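Local structure of putative NADPH:quinone reductase (Bacillus thuringiensis, 3GMS) at residues S47-I52 / V316-E321; S303-E306 / K311-V314; P43-D48 / M125-L130; W133-E138 / L240-L245. The protein is of unproven function but probably reduces quinones with NADPH, and belongs to the medium-chain zinc-binding dehydrogenase superfamily. All blocks are in the same frame, centred on the assembly; numbering follows the deposited sequence. Where two conformers were deposited one is given.

Interaction 1: S47-I52 / V316-E321; sequences SDLIPI and VVQSAE
Leu49 reaches across to the C-terminal end of helix 310-318 with one methyl, CD1, which carries the whole contact. It lies against the side of the Gln318 chain, 3.7 Å from NE2 and 3.9 Å from CG, so the carboxamide is met by a methyl and makes no hydrogen bond to 47-52. A looser apolar touch follows one residue back, where Leu49 CD1 stands 4.4 Å from Val317 CG1. The leucine's CG is anti to its own carbonyl carbon (chi1 -53°) and its chain then runs straight on (chi2 -178°), which carries CD1 forward to the helix. Gln318, exposed, stretches out beyond CG, so that its amide end lies alongside the leucine methyl, the two side chains crossing at a slant. The short, weakly bonded helix 46-49 follows strand 34-43 of the GroES-like domain, and the contact packs it against the last turn of a helix contributed by the C-terminal part of the chain. Further out, Trp99 touches both Leu49 and Asp48, and Asp48 OD1 accepts a hydrogen bond from Tyr68 N. Behind the other partner, Val317 rests on Ile44 and on Val327 of strand 326-330, while Pro16 touches Gln318.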
loop_
_atom_site.group_PDB
_atom_site.type_symbol
_atom_site.label_atom_id
_atom_site.label_comp_id
_atom_site.label_asym_id
_atom_site.label_seq_id
_atom_site.Cartn_x
_atom_site.Cartn_y
_atom_site.Cartn_z
ATOM N N SER A 47 -2.966 3.866 5.124
ATOM C CA SER A 47 -2.393 2.839 5.991
ATOM C C SER A 47 -1.297 3.342 6.954
ATOM O O SER A 47 -0.970 2.673 7.950
ATOM C CB SER A 47 -1.830 1.660 5.152
ATOM O OG SER A 47 -0.864 2.151 4.238
ATOM N N ASP A 48 -0.750 4.522 6.690
ATOM C CA ASP A 48 0.185 5.156 7.643
ATOM C C ASP A 48 -0.605 5.699 8.845
ATOM O O ASP A 48 -0.041 5.893 9.923
ATOM C CB ASP A 48 0.908 6.362 7.044
ATOM C CG ASP A 48 1.848 6.002 5.935
ATOM O OD1 ASP A 48 2.595 5.020 6.107
ATOM O OD2 ASP A 48 1.893 6.743 4.924
ATOM N N LEU A 49 -1.869 6.042 8.632
ATOM C CA LEU A 49 -2.660 6.636 9.731
ATOM C C LEU A 49 -3.248 5.642 10.729
ATOM O O LEU A 49 -3.462 5.977 11.909
ATOM C CB LEU A 49 -3.782 7.505 9.175
ATOM C CG LEU A 49 -3.365 8.579 8.184
ATOM C CD1 LEU A 49 -4.601 9.395 7.775
ATOM C CD2 LEU A 49 -2.273 9.449 8.783
ATOM N N ILE A 50 -3.558 4.443 10.260
ATOM C CA ILE A 50 -4.144 3.402 11.110
ATOM C C ILE A 50 -3.341 3.157 12.416
ATOM O O ILE A 50 -3.933 3.121 13.511
ATOM C CB ILE A 50 -4.368 2.086 10.299
ATOM C CG1 ILE A 50 -5.369 2.341 9.166
ATOM C CG2 ILE A 50 -4.866 0.943 11.236
ATOM C CD1 ILE A 50 -5.657 1.106 8.289
ATOM N N PRO A 51 -1.995 3.022 12.336
ATOM C CA PRO A 51 -1.310 2.804 13.612
ATOM C C PRO A 51 -1.433 3.967 14.604
ATOM O O PRO A 51 -1.355 3.741 15.823
ATOM C CB PRO A 51 0.167 2.643 13.231
ATOM C CG PRO A 51 0.214 2.578 11.718
ATOM C CD PRO A 51 -1.151 2.741 11.160
ATOM N N ILE A 52 -1.594 5.193 14.094
ATOM C CA ILE A 52 -1.661 6.354 14.951
ATOM C C ILE A 52 -2.904 6.212 15.827
ATOM O O ILE A 52 -2.871 6.575 16.983
ATOM C CB ILE A 52 -1.718 7.678 14.164
ATOM C CG1 ILE A 52 -0.501 7.777 13.225
ATOM C CG2 ILE A 52 -1.743 8.873 15.130
ATOM C CD1 ILE A 52 -0.584 8.949 12.231
ATOM N N VAL A 316 -6.276 16.976 4.863
ATOM C CA VAL A 316 -6.641 16.816 3.452
ATOM C C VAL A 316 -6.893 15.337 3.140
ATOM O O VAL A 316 -7.911 14.974 2.516
ATOM C CB VAL A 316 -5.550 17.431 2.525
ATOM C CG1 VAL A 316 -5.812 17.108 1.036
ATOM C CG2 VAL A 316 -5.462 18.954 2.735
ATOM N N VAL A 317 -5.989 14.473 3.592
ATOM C CA VAL A 317 -6.117 13.026 3.344
ATOM C C VAL A 317 -7.397 12.449 3.956
ATOM O O VAL A 317 -8.060 11.636 3.338
ATOM C CB VAL A 317 -4.875 12.247 3.827
ATOM C CG1 VAL A 317 -5.067 10.744 3.638
ATOM C CG2 VAL A 317 -3.668 12.715 3.032
ATOM N N GLN A 318 -7.748 12.901 5.148
ATOM C CA GLN A 318 -8.934 12.402 5.835
ATOM C C GLN A 318 -10.245 13.044 5.380
ATOM O O GLN A 318 -11.305 12.560 5.731
ATOM C CB GLN A 318 -8.773 12.576 7.335
ATOM C CG GLN A 318 -7.523 11.923 7.825
ATOM C CD GLN A 318 -7.590 11.511 9.251
ATOM O OE1 GLN A 318 -7.416 12.323 10.161
ATOM N NE2 GLN A 318 -7.801 10.222 9.471
ATOM N N SER A 319 -10.162 14.107 4.588
ATOM C CA SER A 319 -11.325 14.901 4.178
ATOM C C SER A 319 -12.271 14.133 3.237
ATOM O O SER A 319 -11.819 13.442 2.323
ATOM C CB SER A 319 -10.846 16.206 3.527
ATOM O OG SER A 319 -11.880 16.861 2.815
ATOM N N ALA A 320 -13.581 14.247 3.473
ATOM C CA ALA A 320 -14.587 13.561 2.635
ATOM C C ALA A 320 -14.686 14.165 1.228
ATOM O O ALA A 320 -15.056 13.482 0.269
ATOM C CB ALA A 320 -15.945 13.556 3.320
ATOM N N GLU A 321 -14.341 15.442 1.111
ATOM C CA GLU A 321 -14.344 16.144 -0.170
ATOM C C GLU A 321 -13.061 15.942 -0.963
ATOM O O GLU A 321 -12.973 16.385 -2.104
ATOM C CB GLU A 321 -14.591 17.649 0.042
ATOM C CG GLU A 321 -16.055 18.090 -0.090
ATOM C CD GLU A 321 -17.022 17.226 0.721
ATOM O OE1 GLU A 321 -16.774 16.999 1.932
ATOM O OE2 GLU A 321 -18.039 16.771 0.145
#

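Interaction 2: S303-E306 / K311-V314; sequences STYE and KAAV
Tyr305 and Ala313 make a CH-pi contact that is the heart of this pairing. The Ala313 methyl sits over one face of the phenol ring, with CB 4.0 Å from the ring centroid and 30° off the ring normal. It leans to the side of the ring nearer the strand: Ala313 CB is 3.6 Å from Tyr305 CD2 and 3.7 Å from CG. The alanine backbone comes in over the same face, since Ala313 CA lies 4.0 Å above the plane, over the centre of the ring. With so small a side chain, the helix can bring its main chain right up to the aromatic face, and the two alpha carbons, Tyr305 CA and Ala313 CA, are 6.4 Å apart.

Plain apolar contact adds a second, lighter touch. Ala312 CB approaches the ring obliquely, 4.2 Å from Tyr305 CE1, on the more exposed side of the helix. The ring is set for both alanines by its torsions: CG is anti to the carbonyl carbon (chi1 -70°), and the ring is turned about CB-CG until it stands nearly perpendicular to the plane through CA, CB and CG (chi2 -92°).

No hydrogen bond joins the two segments. The strand's backbone bonds go instead to its parallel neighbour 326-330, Ser303 to Phe328 and Tyr305 to both Phe328 and Thr330, and Val327 also touches the Tyr305 side chain. Strand 301-306, helix 310-318 and strand 326-330 thus form a beta-alpha-beta crossover, with the tyrosine lying between its first strand and the helix that connects the two.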
loop_
_atom_site.group_PDB
_atom_site.type_symbol
_atom_site.label_atom_id
_atom_site.label_comp_id
_atom_site.label_asym_id
_atom_site.label_seq_id
_atom_site.Cartn_x
_atom_site.Cartn_y
_atom_site.Cartn_z
ATOM N N SER A 303 -1.153 17.080 -3.804
ATOM C CA SER A 303 -0.610 18.266 -3.170
ATOM C C SER A 303 0.604 17.849 -2.367
ATOM O O SER A 303 0.804 16.644 -2.139
ATOM C CB SER A 303 -1.661 18.981 -2.272
ATOM O OG SER A 303 -2.283 18.122 -1.313
ATOM N N THR A 304 1.406 18.842 -1.980
ATOM C CA THR A 304 2.688 18.647 -1.294
ATOM C C THR A 304 2.819 19.596 -0.093
ATOM O O THR A 304 2.406 20.795 -0.165
ATOM C CB THR A 304 3.866 18.868 -2.270
ATOM O OG1 THR A 304 3.807 20.196 -2.853
ATOM C CG2 THR A 304 3.835 17.814 -3.388
ATOM N N TYR A 305 3.399 19.083 1.003
ATOM C CA TYR A 305 3.507 19.835 2.247
ATOM C C TYR A 305 4.852 19.544 2.832
ATOM O O TYR A 305 5.353 18.396 2.747
ATOM C CB TYR A 305 2.450 19.350 3.249
ATOM C CG TYR A 305 1.054 19.745 2.838
ATOM C CD1 TYR A 305 0.513 20.935 3.312
ATOM C CD2 TYR A 305 0.282 18.948 1.978
ATOM C CE1 TYR A 305 -0.761 21.324 2.952
ATOM C CE2 TYR A 305 -1.013 19.356 1.582
ATOM C CZ TYR A 305 -1.510 20.551 2.112
ATOM O OH TYR A 305 -2.774 21.024 1.803
ATOM N N GLU A 306 5.431 20.550 3.460
ATOM C CA GLU A 306 6.640 20.333 4.217
ATOM C C GLU A 306 6.322 19.525 5.471
ATOM O O GLU A 306 5.221 19.619 6.039
ATOM C CB GLU A 306 7.274 21.676 4.567
ATOM C CG GLU A 306 7.620 22.472 3.319
ATOM C CD GLU A 306 8.900 21.984 2.694
ATOM O OE1 GLU A 306 9.776 21.496 3.446
ATOM O OE2 GLU A 306 9.035 22.100 1.462
ATOM N N LYS A 311 0.055 18.249 10.043
ATOM C CA LYS A 311 -1.345 18.247 10.451
ATOM C C LYS A 311 -2.280 18.692 9.334
ATOM O O LYS A 311 -3.316 18.080 9.127
ATOM C CB LYS A 311 -1.569 19.083 11.707
ATOM C CG LYS A 311 -1.003 18.398 12.937
ATOM C CD LYS A 311 -1.300 19.233 14.181
ATOM C CE LYS A 311 -1.062 18.413 15.438
ATOM N NZ LYS A 311 -1.715 19.051 16.636
ATOM N N ALA A 312 -1.893 19.734 8.611
ATOM C CA ALA A 312 -2.734 20.235 7.491
ATOM C C ALA A 312 -2.839 19.157 6.422
ATOM O O ALA A 312 -3.896 18.907 5.857
ATOM C CB ALA A 312 -2.159 21.526 6.909
ATOM N N ALA A 313 -1.722 18.508 6.161
ATOM C CA ALA A 313 -1.677 17.463 5.136
ATOM C C ALA A 313 -2.596 16.293 5.472
ATOM O O ALA A 313 -3.330 15.780 4.628
ATOM C CB ALA A 313 -0.211 16.995 4.915
ATOM N N VAL A 314 -2.560 15.874 6.732
ATOM C CA VAL A 314 -3.364 14.749 7.156
ATOM C C VAL A 314 -4.835 15.084 7.054
ATOM O O VAL A 314 -5.605 14.258 6.575
ATOM C CB VAL A 314 -2.921 14.204 8.558
ATOM C CG1 VAL A 314 -3.927 13.194 9.068
ATOM C CG2 VAL A 314 -1.541 13.543 8.418
#

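Interaction 3: P43-D48 / M125-L130; sequences PINPSD and MYINPL
Ile127, at the first turn of helix 127-139, points its branched side chain at Asn45 and Ser47 and provides the closer half of this contact. It joins the turn after GroES-like strand 34-43 to that helix, near the chain's centre. The Asn45 amide nitrogen ND2 lies 4.1 Å from Ile127 CG1 and equally close to CB, the two side chains crossing at a slant. The other branch of the isoleucine goes to the serine: Ile127 CG2 is 4.0 Å from Ser47 OG. Both branches are used because CG1 stands anti to the carbonyl carbon (chi1 -66°) while CG2 is anti to the backbone N. CD1 turns the other way, over one face of the neighbouring Tyr126 ring.

Looser is the side at Asn128, whose ND2 stays 4.5 Å from Asn45 OD1, with no hydrogen bond between the two amides. Ser47 and Asn128 are both partly exposed, whereas Asn45 is buried.

Both ends of the Asn45 amide have polar partners: ND2 donates to Glu69 OE1 and OD1 accepts from Lys326 NZ. Its backbone N gives a 2.8 Å hydrogen bond to Asp48 OD2, at the anti side and 33° out of the carboxylate plane, and the Asn45 O accepts from Asp48 N at the helix start. Glu69 OE2 also receives Tyr126 N, so one carboxylate bridges the two segments. Isoleucine therefore meets polar atoms by van der Waals contact alone, and a hydrogen-bonded link between 43-48 and 125-130 runs through Glu69.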
loop_
_atom_site.group_PDB
_atom_site.type_symbol
_atom_site.label_atom_id
_atom_site.label_comp_id
_atom_site.label_asym_id
_atom_site.label_seq_id
_atom_site.Cartn_x
_atom_site.Cartn_y
_atom_site.Cartn_z
ATOM N N PRO A 43 4.784 9.599 0.805
ATOM C CA PRO A 43 3.345 9.763 0.649
ATOM C C PRO A 43 2.711 9.724 2.039
ATOM O O PRO A 43 3.302 9.203 2.997
ATOM C CB PRO A 43 2.958 8.512 -0.151
ATOM C CG PRO A 43 3.830 7.407 0.492
ATOM C CD PRO A 43 5.192 8.181 0.686
ATOM N N ILE A 44 1.510 10.284 2.149
ATOM C CA ILE A 44 0.657 10.014 3.285
ATOM C C ILE A 44 -0.346 8.957 2.841
ATOM O O ILE A 44 -1.323 9.243 2.143
ATOM C CB ILE A 44 -0.047 11.284 3.795
ATOM C CG1 ILE A 44 1.041 12.261 4.308
ATOM C CG2 ILE A 44 -1.068 10.901 4.926
ATOM C CD1 ILE A 44 0.520 13.664 4.723
ATOM N N ASN A 45 -0.079 7.711 3.191
ATOM C CA ASN A 45 -1.031 6.664 2.856
ATOM C C ASN A 45 -2.080 6.526 3.967
ATOM O O ASN A 45 -1.739 6.599 5.134
ATOM C CB ASN A 45 -0.321 5.308 2.698
ATOM C CG ASN A 45 0.713 5.283 1.536
ATOM O OD1 ASN A 45 0.497 5.885 0.493
ATOM N ND2 ASN A 45 1.806 4.539 1.721
ATOM N N PRO A 46 -3.361 6.270 3.608
ATOM C CA PRO A 46 -4.322 5.876 4.651
ATOM C C PRO A 46 -3.787 4.798 5.607
ATOM O O PRO A 46 -4.077 4.842 6.819
ATOM C CB PRO A 46 -5.555 5.402 3.836
ATOM C CG PRO A 46 -5.534 6.272 2.614
ATOM C CD PRO A 46 -3.981 6.262 2.275
ATOM N N SER A 47 -2.966 3.866 5.124
ATOM C CA SER A 47 -2.393 2.839 5.991
ATOM C C SER A 47 -1.297 3.342 6.954
ATOM O O SER A 47 -0.970 2.673 7.950
ATOM C CB SER A 47 -1.830 1.660 5.152
ATOM O OG SER A 47 -0.864 2.151 4.238
ATOM N N ASP A 48 -0.750 4.522 6.690
ATOM C CA ASP A 48 0.185 5.156 7.643
ATOM C C ASP A 48 -0.605 5.699 8.845
ATOM O O ASP A 48 -0.041 5.893 9.923
ATOM C CB ASP A 48 0.908 6.362 7.044
ATOM C CG ASP A 48 1.848 6.002 5.935
ATOM O OD1 ASP A 48 2.595 5.020 6.107
ATOM O OD2 ASP A 48 1.893 6.743 4.924
ATOM N N MET A 125 6.371 3.301 -4.375
ATOM C CA MET A 125 6.755 1.991 -4.916
ATOM C C MET A 125 6.458 0.779 -4.007
ATOM O O MET A 125 6.375 -0.344 -4.494
ATOM C CB MET A 125 8.251 1.996 -5.284
ATOM C CG MET A 125 8.803 0.762 -6.093
ATOM S SD MET A 125 8.319 0.766 -7.863
ATOM C CE MET A 125 9.079 2.261 -8.386
ATOM N N TYR A 126 6.303 1.019 -2.706
ATOM C CA TYR A 126 6.290 -0.065 -1.725
ATOM C C TYR A 126 4.902 -0.587 -1.420
ATOM O O TYR A 126 4.511 -1.625 -1.889
ATOM C CB TYR A 126 7.006 0.399 -0.466
ATOM C CG TYR A 126 7.056 -0.569 0.715
ATOM C CD1 TYR A 126 7.034 -1.979 0.544
ATOM C CD2 TYR A 126 7.200 -0.051 2.003
ATOM C CE1 TYR A 126 7.113 -2.824 1.661
ATOM C CE2 TYR A 126 7.291 -0.878 3.121
ATOM C CZ TYR A 126 7.250 -2.265 2.933
ATOM O OH TYR A 126 7.333 -3.095 4.033
ATOM N N ILE A 127 4.117 0.144 -0.648
ATOM C CA ILE A 127 2.980 -0.489 -0.018
ATOM C C ILE A 127 1.910 -1.023 -0.991
ATOM O O ILE A 127 1.582 -2.200 -0.939
ATOM C CB ILE A 127 2.321 0.484 1.035
ATOM C CG1 ILE A 127 3.302 0.727 2.206
ATOM C CG2 ILE A 127 1.048 -0.131 1.595
ATOM C CD1 ILE A 127 3.589 -0.504 3.040
ATOM N N ASN A 128 1.375 -0.158 -1.837
ATOM C CA ASN A 128 0.352 -0.580 -2.790
ATOM C C ASN A 128 0.868 -1.515 -3.915
ATOM O O ASN A 128 0.198 -2.550 -4.164
ATOM C CB ASN A 128 -0.439 0.628 -3.307
ATOM C CG ASN A 128 -1.211 1.288 -2.193
ATOM O OD1 ASN A 128 -1.783 0.579 -1.375
ATOM N ND2 ASN A 128 -1.175 2.617 -2.108
ATOM N N PRO A 129 2.025 -1.208 -4.550
ATOM C CA PRO A 129 2.492 -2.081 -5.628
ATOM C C PRO A 129 2.913 -3.439 -5.114
ATOM O O PRO A 129 2.542 -4.453 -5.713
ATOM C CB PRO A 129 3.684 -1.312 -6.244
ATOM C CG PRO A 129 3.395 0.101 -5.928
ATOM C CD PRO A 129 2.801 0.048 -4.526
ATOM N N LEU A 130 3.692 -3.480 -4.027
ATOM C CA LEU A 130 4.073 -4.781 -3.497
ATOM C C LEU A 130 2.880 -5.660 -3.045
ATOM O O LEU A 130 2.853 -6.842 -3.338
ATOM C CB LEU A 130 5.114 -4.642 -2.403
ATOM C CG LEU A 130 5.864 -5.890 -1.995
ATOM C CD1 LEU A 130 6.666 -6.511 -3.137
ATOM C CD2 LEU A 130 6.772 -5.485 -0.836
#

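Interaction 4: W133-E138 / L240-L245; sequences WVTCTE and LTIGLL
Helix 127-139 runs through 133-138 with a wider pi-type turn at 135-138, and faces the C-terminal end of strand 237-241, where the chain leaves the sheet as a loop. No hydrogen bond spans the two, and the nearest alpha carbons, Thr135 CA and Leu240 CA, are 8.4 Å apart. Side chains fill that distance. Thr135 turns its methyl to the strand: CG2 lies 3.6 Å from Leu240 CD2 and 4.1 Å from Ile242 CG2, meeting the latter side chain at about a right angle. The methyl faces outward because CG2 is anti to the carbonyl carbon, while OG1 (chi1 55°) is left to bond back to the helix, to the O of Thr131 and of Ala132. Within the helix, Thr137 OG1 and N both reach Trp133 O, from opposite faces of its plane, and Thr137 CG2 lies over the Trp133 ring. Ile218 of strand 214-219 touches both Thr135 and Ile242, and Phe161 of helix 156-168 also covers the threonine. Leu240 is hydrogen-bonded through its backbone to Ala217 and Asp219 and Thr241 to Asn264 and Phe266, so 237-241 is an inner strand of the parallel Rossmann-type sheet and the contact sits at its C-terminal end, against helix 127-139.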
loop_
_atom_site.group_PDB
_atom_site.type_symbol
_atom_site.label_atom_id
_atom_site.label_comp_id
_atom_site.label_asym_id
_atom_site.label_seq_id
_atom_site.Cartn_x
_atom_site.Cartn_y
_atom_site.Cartn_z
ATOM N N TRP A 133 1.077 -6.802 -6.301
ATOM C CA TRP A 133 1.906 -7.783 -7.015
ATOM C C TRP A 133 1.940 -9.151 -6.333
ATOM O O TRP A 133 1.786 -10.204 -6.994
ATOM C CB TRP A 133 3.341 -7.295 -7.135
ATOM C CG TRP A 133 4.249 -8.320 -7.826
ATOM C CD1 TRP A 133 5.169 -9.126 -7.225
ATOM C CD2 TRP A 133 4.298 -8.617 -9.219
ATOM N NE1 TRP A 133 5.817 -9.900 -8.177
ATOM C CE2 TRP A 133 5.287 -9.617 -9.404
ATOM C CE3 TRP A 133 3.621 -8.122 -10.339
ATOM C CZ2 TRP A 133 5.603 -10.151 -10.672
ATOM C CZ3 TRP A 133 3.943 -8.645 -11.609
ATOM C CH2 TRP A 133 4.930 -9.654 -11.751
ATOM N N VAL A 134 2.216 -9.125 -5.032
ATOM C CA VAL A 134 2.265 -10.343 -4.231
ATOM C C VAL A 134 0.914 -11.102 -4.168
ATOM O O VAL A 134 0.886 -12.309 -4.399
ATOM C CB VAL A 134 2.930 -10.117 -2.856
ATOM C CG1 VAL A 134 2.843 -11.371 -1.995
ATOM C CG2 VAL A 134 4.413 -9.763 -3.042
ATOM N N THR A 135 -0.170 -10.397 -3.851
ATOM C CA THR A 135 -1.501 -11.035 -3.779
ATOM C C THR A 135 -1.844 -11.674 -5.138
ATOM O O THR A 135 -2.288 -12.833 -5.184
ATOM C CB THR A 135 -2.625 -10.068 -3.271
ATOM O OG1 THR A 135 -2.645 -8.886 -4.089
ATOM C CG2 THR A 135 -2.384 -9.640 -1.765
ATOM N N CYS A 136 -1.582 -10.961 -6.244
ATOM C CA CYS A 136 -1.817 -11.511 -7.595
ATOM C C CYS A 136 -0.913 -12.705 -7.948
ATOM O O CYS A 136 -1.390 -13.708 -8.483
ATOM C CB CYS A 136 -1.698 -10.432 -8.699
ATOM S SG CYS A 136 -3.094 -9.254 -8.686
ATOM N N THR A 137 0.366 -12.627 -7.645
ATOM C CA THR A 137 1.270 -13.613 -8.209
ATOM C C THR A 137 1.592 -14.760 -7.265
ATOM O O THR A 137 2.066 -15.824 -7.715
ATOM C CB THR A 137 2.566 -12.977 -8.708
ATOM O OG1 THR A 137 3.292 -12.359 -7.626
ATOM C CG2 THR A 137 2.256 -11.947 -9.823
ATOM N N GLU A 138 1.378 -14.536 -5.969
ATOM C CA GLU A 138 1.766 -15.523 -4.972
ATOM C C GLU A 138 0.603 -16.002 -4.159
ATOM O O GLU A 138 0.329 -17.215 -4.136
ATOM C CB GLU A 138 2.908 -14.991 -4.094
ATOM C CG GLU A 138 4.177 -14.784 -4.880
ATOM C CD GLU A 138 5.409 -14.585 -4.002
ATOM O OE1 GLU A 138 5.373 -14.900 -2.781
ATOM O OE2 GLU A 138 6.421 -14.108 -4.557
ATOM N N LEU A 240 -9.678 -13.258 -0.236
ATOM C CA LEU A 240 -8.540 -12.701 0.518
ATOM C C LEU A 240 -8.885 -11.315 1.082
ATOM O O LEU A 240 -9.376 -10.458 0.342
ATOM C CB LEU A 240 -7.323 -12.639 -0.398
ATOM C CG LEU A 240 -5.967 -12.247 0.192
ATOM C CD1 LEU A 240 -5.442 -13.400 1.091
ATOM C CD2 LEU A 240 -5.005 -11.975 -0.949
ATOM N N THR A 241 -8.658 -11.063 2.372
ATOM C CA THR A 241 -8.895 -9.712 2.852
ATOM C C THR A 241 -7.559 -8.973 2.935
ATOM O O THR A 241 -6.515 -9.582 3.264
ATOM C CB THR A 241 -9.632 -9.620 4.190
ATOM O OG1 THR A 241 -8.823 -10.183 5.219
ATOM C CG2 THR A 241 -10.938 -10.369 4.157
ATOM N N ILE A 242 -7.582 -7.689 2.589
ATOM C CA ILE A 242 -6.351 -6.864 2.712
ATOM C C ILE A 242 -6.557 -5.634 3.576
ATOM O O ILE A 242 -5.585 -4.911 3.896
ATOM C CB ILE A 242 -5.770 -6.436 1.340
ATOM C CG1 ILE A 242 -6.782 -5.646 0.503
ATOM C CG2 ILE A 242 -5.131 -7.624 0.603
ATOM C CD1 ILE A 242 -6.130 -4.923 -0.723
ATOM N N GLY A 243 -7.808 -5.392 3.954
ATOM C CA GLY A 243 -8.168 -4.204 4.731
ATOM C C GLY A 243 -9.521 -4.375 5.400
ATOM O O GLY A 243 -10.240 -5.340 5.118
ATOM N N LEU A 244 -9.860 -3.433 6.276
ATOM C CA LEU A 244 -11.106 -3.491 7.051
ATOM C C LEU A 244 -11.751 -2.115 7.194
ATOM O O LEU A 244 -12.015 -1.629 8.308
ATOM C CB LEU A 244 -10.836 -4.143 8.424
ATOM C CG LEU A 244 -12.062 -4.737 9.144
ATOM C CD1 LEU A 244 -12.507 -5.974 8.420
ATOM C CD2 LEU A 244 -11.803 -4.999 10.658
ATOM N N LEU A 245 -12.036 -1.480 6.066
ATOM C CA LEU A 245 -12.523 -0.096 6.084
ATOM C C LEU A 245 -13.796 0.075 6.898
ATOM O O LEU A 245 -14.023 1.130 7.468
ATOM C CB LEU A 245 -12.770 0.428 4.668
ATOM C CG LEU A 245 -11.539 0.697 3.795
ATOM C CD1 LEU A 245 -11.974 1.125 2.402
ATOM C CD2 LEU A 245 -10.620 1.750 4.448
#

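From the N terminus, strand 34-43 leads into 43-52, the start of both interaction 3 and interaction 1. Interaction 3 closes first, at 125-130, bringing the GroES-like domain to the beginning of helix 127-139. Further along that helix interaction 4 opens, and it closes at strand 237-241 of the parallel sheet, in series with interaction 3. Interaction 2 is a short local closure between strand 301-306 and helix 310-318. The long loop of interaction 1, ending on that same helix, encloses interactions 2 and 4. Ile44, of segment 43-48 in interaction 3, touches Val317 and Leu49 of interaction 1 and Ala313 and Val314 of interaction 2; interaction 4 shares helix 127-139 with interaction 3 but lies about 28 Å from interaction 2 between centres.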